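Local atomic coordinates of putative vitamin-B12 independent methionine synthase family protein (Listeria monocytogenes, PDB entry 1YPX), a protein that is thought to bind zinc and may transfer a methyl group from a methylated tetrahydrofolate to homocysteine without the help of vitamin B12. Residues A9-S14 against S60-E65; V132-I137 against C181-L186; P283-T288 against S320-L325. One frame throughout, in Å; residues are numbered along the deposited sequence.

How the interactions relate
From the N terminus, interaction 1 comes first: residues 9-14 meet 60-65 and close a mostly helical excursion through helices 19-30 and 35-56. Interaction 2 pairs strand 132-138 with strand 183-188 after a crossover that includes helix 158-178. Interaction 3 joins the loop at 283-288 to the end of helix 310-322, closing an excursion that includes strand 293-299. The three follow one another along the chain, neither nesting nor crossing. Interactions 1 and 2 touch, since strands 60-61 and 132-138 are neighbours in the parallel sheet and Lys134 reaches the backbone of His11. Interaction 3 lies at the surface, its centre about 25 Å from each of the others.

Interaction 1. Residues A9-S14 against S60-E65; sequences ADHVGS and SITDGE
Ser60 and Asp10 meet through their polar ends: Ser60 OG donates to Asp10 OD1 over 2.8 Å, coming from above the carboxylate plane. The same oxygen receives the backbone N of His11 on its anti lone pair, so OD1 is gripped by two donors, one from each segment. Asp10 OD2 takes Phe7 N, which helps to fix the rotation of the carboxylate.

The imidazole of His11 bridges the gap between the segments edge first. Its NE2 donates to Ser60 O at 3.1 Å, with that oxygen close to the ring plane, although the donor stands well above the carbonyl plane of Ser60. A chi1 of 64° sets CG between the backbone N and carbonyl carbon, and from there the ring extends to the strand. Histidine suits the place because its flat ring offers an N-H at the rim; CE1 of that rim passes Thr62 OG1 at 3.8 Å.

The side chain of Thr62 sets out toward 9-14. Its OG1 donates to Gly13 O over 2.6 Å, in the carbonyl plane and on a lone pair, and also accepts Gly64 N, making an ST turn. Its methyl CG2 lies 3.6 Å from Gly13 CA. At phi 140° and psi -50°, a CB on Gly13 would run into the carbonyl O of Val12, hence glycine. Glu65 OE2 sits 3.8 Å from Ser14 CB; Ser14 lies near, without touching, His237, Cys239 and Cys334, a possible but unconfirmed metal site.

Strand 60-61 is an outermost strand of the parallel sheet in this TIM-barrel-like fold, and Asp10 also bonds through its backbone to Leu330 of strand 328-332, the other outermost one. Directional bonds from hydroxyls, an imidazole and a carboxylate, rather than apolar bulk, hold this buried junction.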
loop_
_atom_site.group_PDB
_atom_site.type_symbol
_atom_site.label_atom_id
_atom_site.label_comp_id
_atom_site.label_asym_id
_atom_site.label_seq_id
_atom_site.Cartn_x
_atom_site.Cartn_y
_atom_site.Cartn_z
ATOM N N ALA A 9 14.173 -5.544 -3.714
ATOM C CA ALA A 9 13.412 -5.373 -4.951
ATOM C C ALA A 9 11.981 -5.695 -4.550
ATOM O O ALA A 9 11.604 -6.861 -4.416
ATOM C CB ALA A 9 13.885 -6.330 -6.027
ATOM N N ASP A 10 11.194 -4.651 -4.333
ATOM C CA ASP A 10 9.815 -4.809 -3.905
ATOM C C ASP A 10 8.956 -3.925 -4.811
ATOM O O ASP A 10 9.484 -3.254 -5.698
ATOM C CB ASP A 10 9.706 -4.362 -2.449
ATOM C CG ASP A 10 8.665 -5.136 -1.670
ATOM O OD1 ASP A 10 7.568 -5.378 -2.228
ATOM O OD2 ASP A 10 8.942 -5.485 -0.500
ATOM N N HIS A 11 7.641 -3.931 -4.605
ATOM C CA HIS A 11 6.753 -3.102 -5.414
ATOM C C HIS A 11 5.493 -2.729 -4.651
ATOM O O HIS A 11 5.051 -3.472 -3.776
ATOM C CB HIS A 11 6.409 -3.808 -6.732
ATOM C CG HIS A 11 5.631 -5.078 -6.572
ATOM N ND1 HIS A 11 4.294 -5.176 -6.897
ATOM C CD2 HIS A 11 6.013 -6.315 -6.176
ATOM C CE1 HIS A 11 3.889 -6.420 -6.711
ATOM N NE2 HIS A 11 4.914 -7.132 -6.273
ATOM N N VAL A 12 4.924 -1.567 -4.977
ATOM C CA VAL A 12 3.729 -1.066 -4.299
ATOM C C VAL A 12 2.603 -2.094 -4.228
ATOM O O VAL A 12 2.015 -2.294 -3.162
ATOM C CB VAL A 12 3.220 0.239 -4.970
ATOM C CG1 VAL A 12 1.871 0.665 -4.375
ATOM C CG2 VAL A 12 4.240 1.343 -4.759
ATOM N N GLY A 13 2.302 -2.739 -5.356
ATOM C CA GLY A 13 1.249 -3.736 -5.356
ATOM C C GLY A 13 0.294 -3.816 -6.536
ATOM O O GLY A 13 0.079 -4.907 -7.067
ATOM N N SER A 14 -0.298 -2.708 -6.964
ATOM C CA SER A 14 -1.237 -2.809 -8.085
ATOM C C SER A 14 -0.542 -3.170 -9.391
ATOM O O SER A 14 0.547 -2.687 -9.675
ATOM C CB SER A 14 -2.003 -1.501 -8.287
ATOM O OG SER A 14 -1.191 -0.548 -8.946
ATOM N N SER A 60 7.854 -10.580 -3.181
ATOM C CA SER A 60 6.535 -10.251 -2.672
ATOM C C SER A 60 5.588 -10.306 -3.866
ATOM O O SER A 60 5.900 -9.776 -4.937
ATOM C CB SER A 60 6.521 -8.852 -2.046
ATOM O OG SER A 60 6.527 -7.853 -3.046
ATOM N N ILE A 61 4.444 -10.967 -3.681
ATOM C CA ILE A 61 3.444 -11.126 -4.736
ATOM C C ILE A 61 2.063 -10.609 -4.286
ATOM O O ILE A 61 1.640 -10.840 -3.148
ATOM C CB ILE A 61 3.348 -12.648 -5.188
ATOM C CG1 ILE A 61 4.541 -13.048 -6.079
ATOM C CG2 ILE A 61 2.115 -12.880 -6.021
ATOM C CD1 ILE A 61 5.918 -13.136 -5.393
ATOM N N THR A 62 1.375 -9.897 -5.179
ATOM C CA THR A 62 0.045 -9.342 -4.886
ATOM C C THR A 62 -1.009 -9.898 -5.836
ATOM O O THR A 62 -0.727 -10.772 -6.645
ATOM C CB THR A 62 0.017 -7.791 -5.031
ATOM O OG1 THR A 62 0.272 -7.428 -6.395
ATOM C CG2 THR A 62 1.063 -7.139 -4.129
ATOM N N ASP A 63 -2.230 -9.395 -5.737
ATOM C CA ASP A 63 -3.247 -9.865 -6.647
ATOM C C ASP A 63 -3.525 -8.733 -7.637
ATOM O O ASP A 63 -4.545 -8.713 -8.327
ATOM C CB ASP A 63 -4.510 -10.334 -5.884
ATOM C CG ASP A 63 -5.353 -9.193 -5.332
ATOM O OD1 ASP A 63 -4.979 -8.004 -5.482
ATOM O OD2 ASP A 63 -6.410 -9.502 -4.738
ATOM N N GLY A 64 -2.576 -7.799 -7.691
ATOM C CA GLY A 64 -2.650 -6.655 -8.585
ATOM C C GLY A 64 -3.875 -5.790 -8.403
ATOM O O GLY A 64 -4.186 -4.956 -9.257
ATOM N N GLU A 65 -4.561 -5.988 -7.280
ATOM C CA GLU A 65 -5.782 -5.255 -6.950
ATOM C C GLU A 65 -6.818 -5.404 -8.035
ATOM O O GLU A 65 -7.692 -4.557 -8.203
ATOM C CB GLU A 65 -5.467 -3.783 -6.683
ATOM C CG GLU A 65 -4.737 -3.595 -5.356
ATOM C CD GLU A 65 -4.270 -2.180 -5.105
ATOM O OE1 GLU A 65 -5.081 -1.229 -5.265
ATOM O OE2 GLU A 65 -3.086 -2.021 -4.723
#

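Interaction 2. Residues V132-I137 against C181-L186; sequences VAKQTI and CRYLQL
Ile137, Leu184 and Leu186 form the apolar centre on one face of the sheet. Ile137 CG1 packs 3.7 Å from Leu186 CD1, the two side chains running the same way, while Leu184 CD1 lies alongside the stem of Gln135. Beta-branched isoleucine and the leucines fill this face, which helix 158-178 covers, without bringing polar atoms to satisfy.

Between the strands, parallel pairing is made by Gln135 N to Tyr183 O, Gln185 N to Gln135 O (2.8 Å) and Ile137 N to Gln185 O.

On the side of Thr136 and Gln185, Lys134 crosses the Tyr183 ring, its CG anti to the backbone N (chi1 -179°) and the extended chain carrying NZ past the ring. Its CD stands 3.9 Å from the ring centroid, a CH-pi contact over one face. NZ donates to Tyr183 OH at 3.1 Å. It also donates to Gln185 OE1, from above the amide plane, and to His11 O, so three oxygens meet the buried ammonium. Asp10 OD2 is a second partner of Tyr183 OH, and Thr235 OG1 of Gln185 OE1.

The pair belongs to a beta-alpha-beta crossover of the TIM-barrel-like fold: Phe176 of helix 158-178 packs on Gln135 and Ile137, while Phe270 of strand 268-272 touches Lys134, Tyr183 and Gln185.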
loop_
_atom_site.group_PDB
_atom_site.type_symbol
_atom_site.label_atom_id
_atom_site.label_comp_id
_atom_site.label_asym_id
_atom_site.label_seq_id
_atom_site.Cartn_x
_atom_site.Cartn_y
_atom_site.Cartn_z
ATOM N N VAL A 132 6.282 -14.455 -0.534
ATOM C CA VAL A 132 5.408 -13.859 0.471
ATOM C C VAL A 132 4.236 -13.106 -0.159
ATOM O O VAL A 132 4.413 -12.301 -1.069
ATOM C CB VAL A 132 6.178 -12.890 1.408
ATOM C CG1 VAL A 132 5.212 -12.266 2.403
ATOM C CG2 VAL A 132 7.275 -13.627 2.149
ATOM N N ALA A 133 3.034 -13.372 0.333
ATOM C CA ALA A 133 1.848 -12.708 -0.189
ATOM C C ALA A 133 1.728 -11.319 0.423
ATOM O O ALA A 133 1.743 -11.177 1.640
ATOM C CB ALA A 133 0.594 -13.530 0.127
ATOM N N LYS A 134 1.616 -10.298 -0.418
ATOM C CA LYS A 134 1.482 -8.932 0.067
ATOM C C LYS A 134 0.032 -8.469 -0.120
ATOM O O LYS A 134 -0.550 -8.642 -1.192
ATOM C CB LYS A 134 2.445 -8.016 -0.695
ATOM C CG LYS A 134 2.421 -6.553 -0.264
ATOM C CD LYS A 134 3.507 -5.748 -0.975
ATOM C CE LYS A 134 3.455 -4.273 -0.603
ATOM N NZ LYS A 134 4.577 -3.497 -1.212
ATOM N N GLN A 135 -0.558 -7.908 0.927
ATOM C CA GLN A 135 -1.933 -7.425 0.864
ATOM C C GLN A 135 -1.936 -5.907 1.084
ATOM O O GLN A 135 -1.256 -5.414 1.980
ATOM C CB GLN A 135 -2.788 -8.131 1.937
ATOM C CG GLN A 135 -4.202 -7.565 2.157
ATOM C CD GLN A 135 -5.096 -7.709 0.943
ATOM O OE1 GLN A 135 -5.538 -8.801 0.601
ATOM N NE2 GLN A 135 -5.374 -6.599 0.291
ATOM N N THR A 136 -2.678 -5.171 0.264
ATOM C CA THR A 136 -2.744 -3.718 0.397
ATOM C C THR A 136 -4.170 -3.268 0.713
ATOM O O THR A 136 -5.128 -3.742 0.103
ATOM C CB THR A 136 -2.320 -2.987 -0.937
ATOM O OG1 THR A 136 -3.323 -3.198 -1.949
ATOM C CG2 THR A 136 -0.990 -3.522 -1.462
ATOM N N ILE A 137 -4.310 -2.365 1.672
ATOM C CA ILE A 137 -5.617 -1.822 2.005
ATOM C C ILE A 137 -5.356 -0.348 2.231
ATOM O O ILE A 137 -4.207 0.054 2.417
ATOM C CB ILE A 137 -6.234 -2.433 3.313
ATOM C CG1 ILE A 137 -5.386 -2.047 4.528
ATOM C CG2 ILE A 137 -6.311 -3.958 3.205
ATOM C CD1 ILE A 137 -5.921 -2.606 5.827
ATOM N N CYS A 181 -1.541 -13.596 6.702
ATOM C CA CYS A 181 -0.835 -12.487 6.095
ATOM C C CYS A 181 0.323 -12.023 6.966
ATOM O O CYS A 181 0.147 -11.756 8.155
ATOM C CB CYS A 181 -1.805 -11.332 5.850
ATOM S SG CYS A 181 -1.146 -9.947 4.875
ATOM N N ARG A 182 1.512 -11.922 6.372
ATOM C CA ARG A 182 2.705 -11.488 7.104
ATOM C C ARG A 182 3.331 -10.274 6.471
ATOM O O ARG A 182 4.447 -9.900 6.819
ATOM C CB ARG A 182 3.739 -12.613 7.175
ATOM C CG ARG A 182 3.894 -13.181 8.572
ATOM C CD ARG A 182 2.527 -13.514 9.119
ATOM N NE ARG A 182 2.516 -14.723 9.915
ATOM C CZ ARG A 182 1.410 -15.252 10.416
ATOM N NH1 ARG A 182 0.245 -14.660 10.191
ATOM N NH2 ARG A 182 1.472 -16.368 11.136
ATOM N N TYR A 183 2.598 -9.670 5.541
ATOM C CA TYR A 183 3.056 -8.478 4.835
ATOM C C TYR A 183 1.825 -7.673 4.371
ATOM O O TYR A 183 1.213 -7.979 3.335
ATOM C CB TYR A 183 3.936 -8.904 3.648
ATOM C CG TYR A 183 4.719 -7.802 2.963
ATOM C CD1 TYR A 183 5.572 -8.088 1.901
ATOM C CD2 TYR A 183 4.542 -6.472 3.308
ATOM C CE1 TYR A 183 6.217 -7.072 1.191
ATOM C CE2 TYR A 183 5.178 -5.449 2.608
ATOM C CZ TYR A 183 6.009 -5.752 1.546
ATOM O OH TYR A 183 6.595 -4.743 0.814
ATOM N N LEU A 184 1.476 -6.661 5.170
ATOM C CA LEU A 184 0.341 -5.774 4.914
ATOM C C LEU A 184 0.807 -4.340 4.641
ATOM O O LEU A 184 1.670 -3.811 5.339
ATOM C CB LEU A 184 -0.614 -5.752 6.120
ATOM C CG LEU A 184 -2.016 -5.172 5.833
ATOM C CD1 LEU A 184 -2.787 -6.171 4.969
ATOM C CD2 LEU A 184 -2.780 -4.905 7.133
ATOM N N GLN A 185 0.208 -3.708 3.641
ATOM C CA GLN A 185 0.570 -2.356 3.269
ATOM C C GLN A 185 -0.606 -1.373 3.286
ATOM O O GLN A 185 -1.682 -1.640 2.730
ATOM C CB GLN A 185 1.223 -2.369 1.888
ATOM C CG GLN A 185 1.369 -0.992 1.274
ATOM C CD GLN A 185 2.497 -0.931 0.276
ATOM O OE1 GLN A 185 3.640 -1.245 0.606
ATOM N NE2 GLN A 185 2.185 -0.525 -0.951
ATOM N N LEU A 186 -0.383 -0.231 3.929
ATOM C CA LEU A 186 -1.386 0.824 4.037
ATOM C C LEU A 186 -1.134 1.877 2.960
ATOM O O LEU A 186 -0.091 2.528 2.951
ATOM C CB LEU A 186 -1.311 1.467 5.425
ATOM C CG LEU A 186 -2.172 0.908 6.585
ATOM C CD1 LEU A 186 -2.494 -0.572 6.391
ATOM C CD2 LEU A 186 -1.441 1.124 7.902
#

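Interaction 3. Residues P283-T288 against S320-L325; sequences PLKYVT and SEIVPL. With PO4 (phosphate ion), chain B.
Ile322 and Val323 pack on Lys285 and Val287, joining the loop between strands 268-272 and 293-299 to the C-terminal end of helix 310-322 at the protein surface. The side chains of Lys285 and Ile322 cross at about a right angle, and the branch methyl CG2 of Ile322 lies 3.4 Å from Lys285 CG, against the aliphatic stem of the lysine. Beside it, Val323 CG1 meets Lys285 CB at 3.7 Å and touches Val287 CG1, again nearly perpendicular. Ile322 CD1 rests 4.2 Å from Pro283 CA. Beta-branched residues suit these positions because their branch methyls pack against the loop; Val323 is also where the chain leaves helical angles.

No hydrogen bond joins the two segments. The polar contact is with a phosphate ion, probably from the crystallisation liquor: Lys285 NZ donates to its O3 at 3.0 Å, and Tyr273 OH binds the same ion. Bends at chi2 and chi3 (-55° and -67°) swing the amine of Lys285 away from Ile322 to the anion. A cation-pi interaction with Phe261 adds to its surroundings.

Lysine thus serves two chemistries, its methylenes packing on the helix end while its positive charge probably helps attract the anion; the join between the segments themselves rests on apolar contact.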
loop_
_atom_site.group_PDB
_atom_site.type_symbol
_atom_site.label_atom_id
_atom_site.label_comp_id
_atom_site.label_asym_id
_atom_site.label_seq_id
_atom_site.Cartn_x
_atom_site.Cartn_y
_atom_site.Cartn_z
ATOM N N PRO A 283 17.115 16.096 3.250
ATOM C CA PRO A 283 17.597 15.642 4.562
ATOM C C PRO A 283 16.460 15.366 5.546
ATOM O O PRO A 283 16.682 15.132 6.741
ATOM C CB PRO A 283 18.497 16.792 5.019
ATOM C CG PRO A 283 17.870 17.991 4.384
ATOM C CD PRO A 283 17.540 17.485 2.991
ATOM N N LEU A 284 15.239 15.391 5.025
ATOM C CA LEU A 284 14.064 15.147 5.843
ATOM C C LEU A 284 14.099 13.758 6.475
ATOM O O LEU A 284 13.216 13.401 7.256
ATOM C CB LEU A 284 12.787 15.313 5.009
ATOM C CG LEU A 284 12.514 16.716 4.465
ATOM C CD1 LEU A 284 12.638 17.773 5.585
ATOM C CD2 LEU A 284 13.500 16.999 3.364
ATOM N N LYS A 285 15.125 12.980 6.153
ATOM C CA LYS A 285 15.237 11.640 6.697
ATOM C C LYS A 285 15.489 11.656 8.204
ATOM O O LYS A 285 16.614 11.456 8.668
ATOM C CB LYS A 285 16.346 10.873 5.979
ATOM C CG LYS A 285 16.419 11.158 4.479
ATOM C CD LYS A 285 15.102 10.913 3.771
ATOM C CE LYS A 285 14.738 9.448 3.766
ATOM N NZ LYS A 285 13.340 9.262 3.291
ATOM N N TYR A 286 14.423 11.907 8.958
ATOM C CA TYR A 286 14.474 11.935 10.413
ATOM C C TYR A 286 14.375 10.503 10.930
ATOM O O TYR A 286 14.023 10.253 12.085
ATOM C CB TYR A 286 13.314 12.768 10.964
ATOM C CG TYR A 286 13.647 14.231 11.157
ATOM C CD1 TYR A 286 13.988 15.044 10.068
ATOM C CD2 TYR A 286 13.637 14.804 12.437
ATOM C CE1 TYR A 286 14.312 16.396 10.250
ATOM C CE2 TYR A 286 13.958 16.155 12.634
ATOM C CZ TYR A 286 14.293 16.944 11.538
ATOM O OH TYR A 286 14.593 18.275 11.723
ATOM N N VAL A 287 14.677 9.558 10.053
ATOM C CA VAL A 287 14.624 8.159 10.423
ATOM C C VAL A 287 15.864 7.781 11.228
ATOM O O VAL A 287 16.961 7.653 10.688
ATOM C CB VAL A 287 14.485 7.267 9.161
ATOM C CG1 VAL A 287 15.390 7.786 8.058
ATOM C CG2 VAL A 287 14.813 5.823 9.498
ATOM N N THR A 288 15.676 7.626 12.534
ATOM C CA THR A 288 16.766 7.264 13.423
ATOM C C THR A 288 16.685 5.793 13.791
ATOM O O THR A 288 17.659 5.201 14.257
ATOM C CB THR A 288 16.739 8.110 14.706
ATOM O OG1 THR A 288 15.398 8.184 15.206
ATOM C CG2 THR A 288 17.259 9.507 14.422
ATOM N N SER A 320 21.961 6.753 0.660
ATOM C CA SER A 320 22.814 5.937 1.529
ATOM C C SER A 320 23.703 6.798 2.409
ATOM O O SER A 320 24.262 6.330 3.405
ATOM C CB SER A 320 23.710 5.028 0.698
ATOM O OG SER A 320 24.777 5.775 0.147
ATOM N N GLU A 321 23.841 8.058 2.022
ATOM C CA GLU A 321 24.659 8.998 2.769
ATOM C C GLU A 321 23.881 9.392 4.016
ATOM O O GLU A 321 24.402 9.326 5.127
ATOM C CB GLU A 321 24.937 10.237 1.916
ATOM C CG GLU A 321 26.342 10.806 2.053
ATOM C CD GLU A 321 27.310 10.228 1.032
ATOM O OE1 GLU A 321 27.048 10.388 -0.181
ATOM O OE2 GLU A 321 28.330 9.617 1.437
ATOM N N ILE A 322 22.622 9.779 3.818
ATOM C CA ILE A 322 21.742 10.208 4.904
ATOM C C ILE A 322 21.276 9.060 5.805
ATOM O O ILE A 322 21.208 9.214 7.023
ATOM C CB ILE A 322 20.508 10.944 4.329
ATOM C CG1 ILE A 322 20.973 12.121 3.463
ATOM C CG2 ILE A 322 19.625 11.461 5.449
ATOM C CD1 ILE A 322 19.876 12.724 2.608
ATOM N N VAL A 323 20.964 7.911 5.207
ATOM C CA VAL A 323 20.502 6.736 5.949
ATOM C C VAL A 323 21.171 5.491 5.375
ATOM O O VAL A 323 21.084 5.232 4.178
ATOM C CB VAL A 323 18.985 6.578 5.825
ATOM C CG1 VAL A 323 18.281 7.740 6.508
ATOM C CG2 VAL A 323 18.598 6.536 4.357
ATOM N N PRO A 324 21.818 4.686 6.229
ATOM C CA PRO A 324 22.509 3.469 5.787
ATOM C C PRO A 324 21.850 2.639 4.679
ATOM O O PRO A 324 20.657 2.347 4.719
ATOM C CB PRO A 324 22.728 2.684 7.094
ATOM C CG PRO A 324 21.766 3.276 8.074
ATOM C CD PRO A 324 21.730 4.742 7.698
ATOM N N LEU A 325 22.658 2.265 3.687
ATOM C CA LEU A 325 22.188 1.481 2.549
ATOM C C LEU A 325 21.590 0.166 3.045
ATOM O O LEU A 325 20.741 -0.444 2.382
ATOM C CB LEU A 325 23.361 1.197 1.593
ATOM C CG LEU A 325 23.115 0.488 0.251
ATOM C CD1 LEU A 325 22.468 1.445 -0.756
ATOM C CD2 LEU A 325 24.438 -0.009 -0.293
HETATM P P PO4 B . 12.759 12.549 1.203
HETATM O O1 PO4 B . 13.936 12.128 0.522
HETATM O O2 PO4 B . 11.967 13.478 0.414
HETATM O O3 PO4 B . 11.910 11.246 1.580
HETATM O O4 PO4 B . 12.949 13.112 2.592
#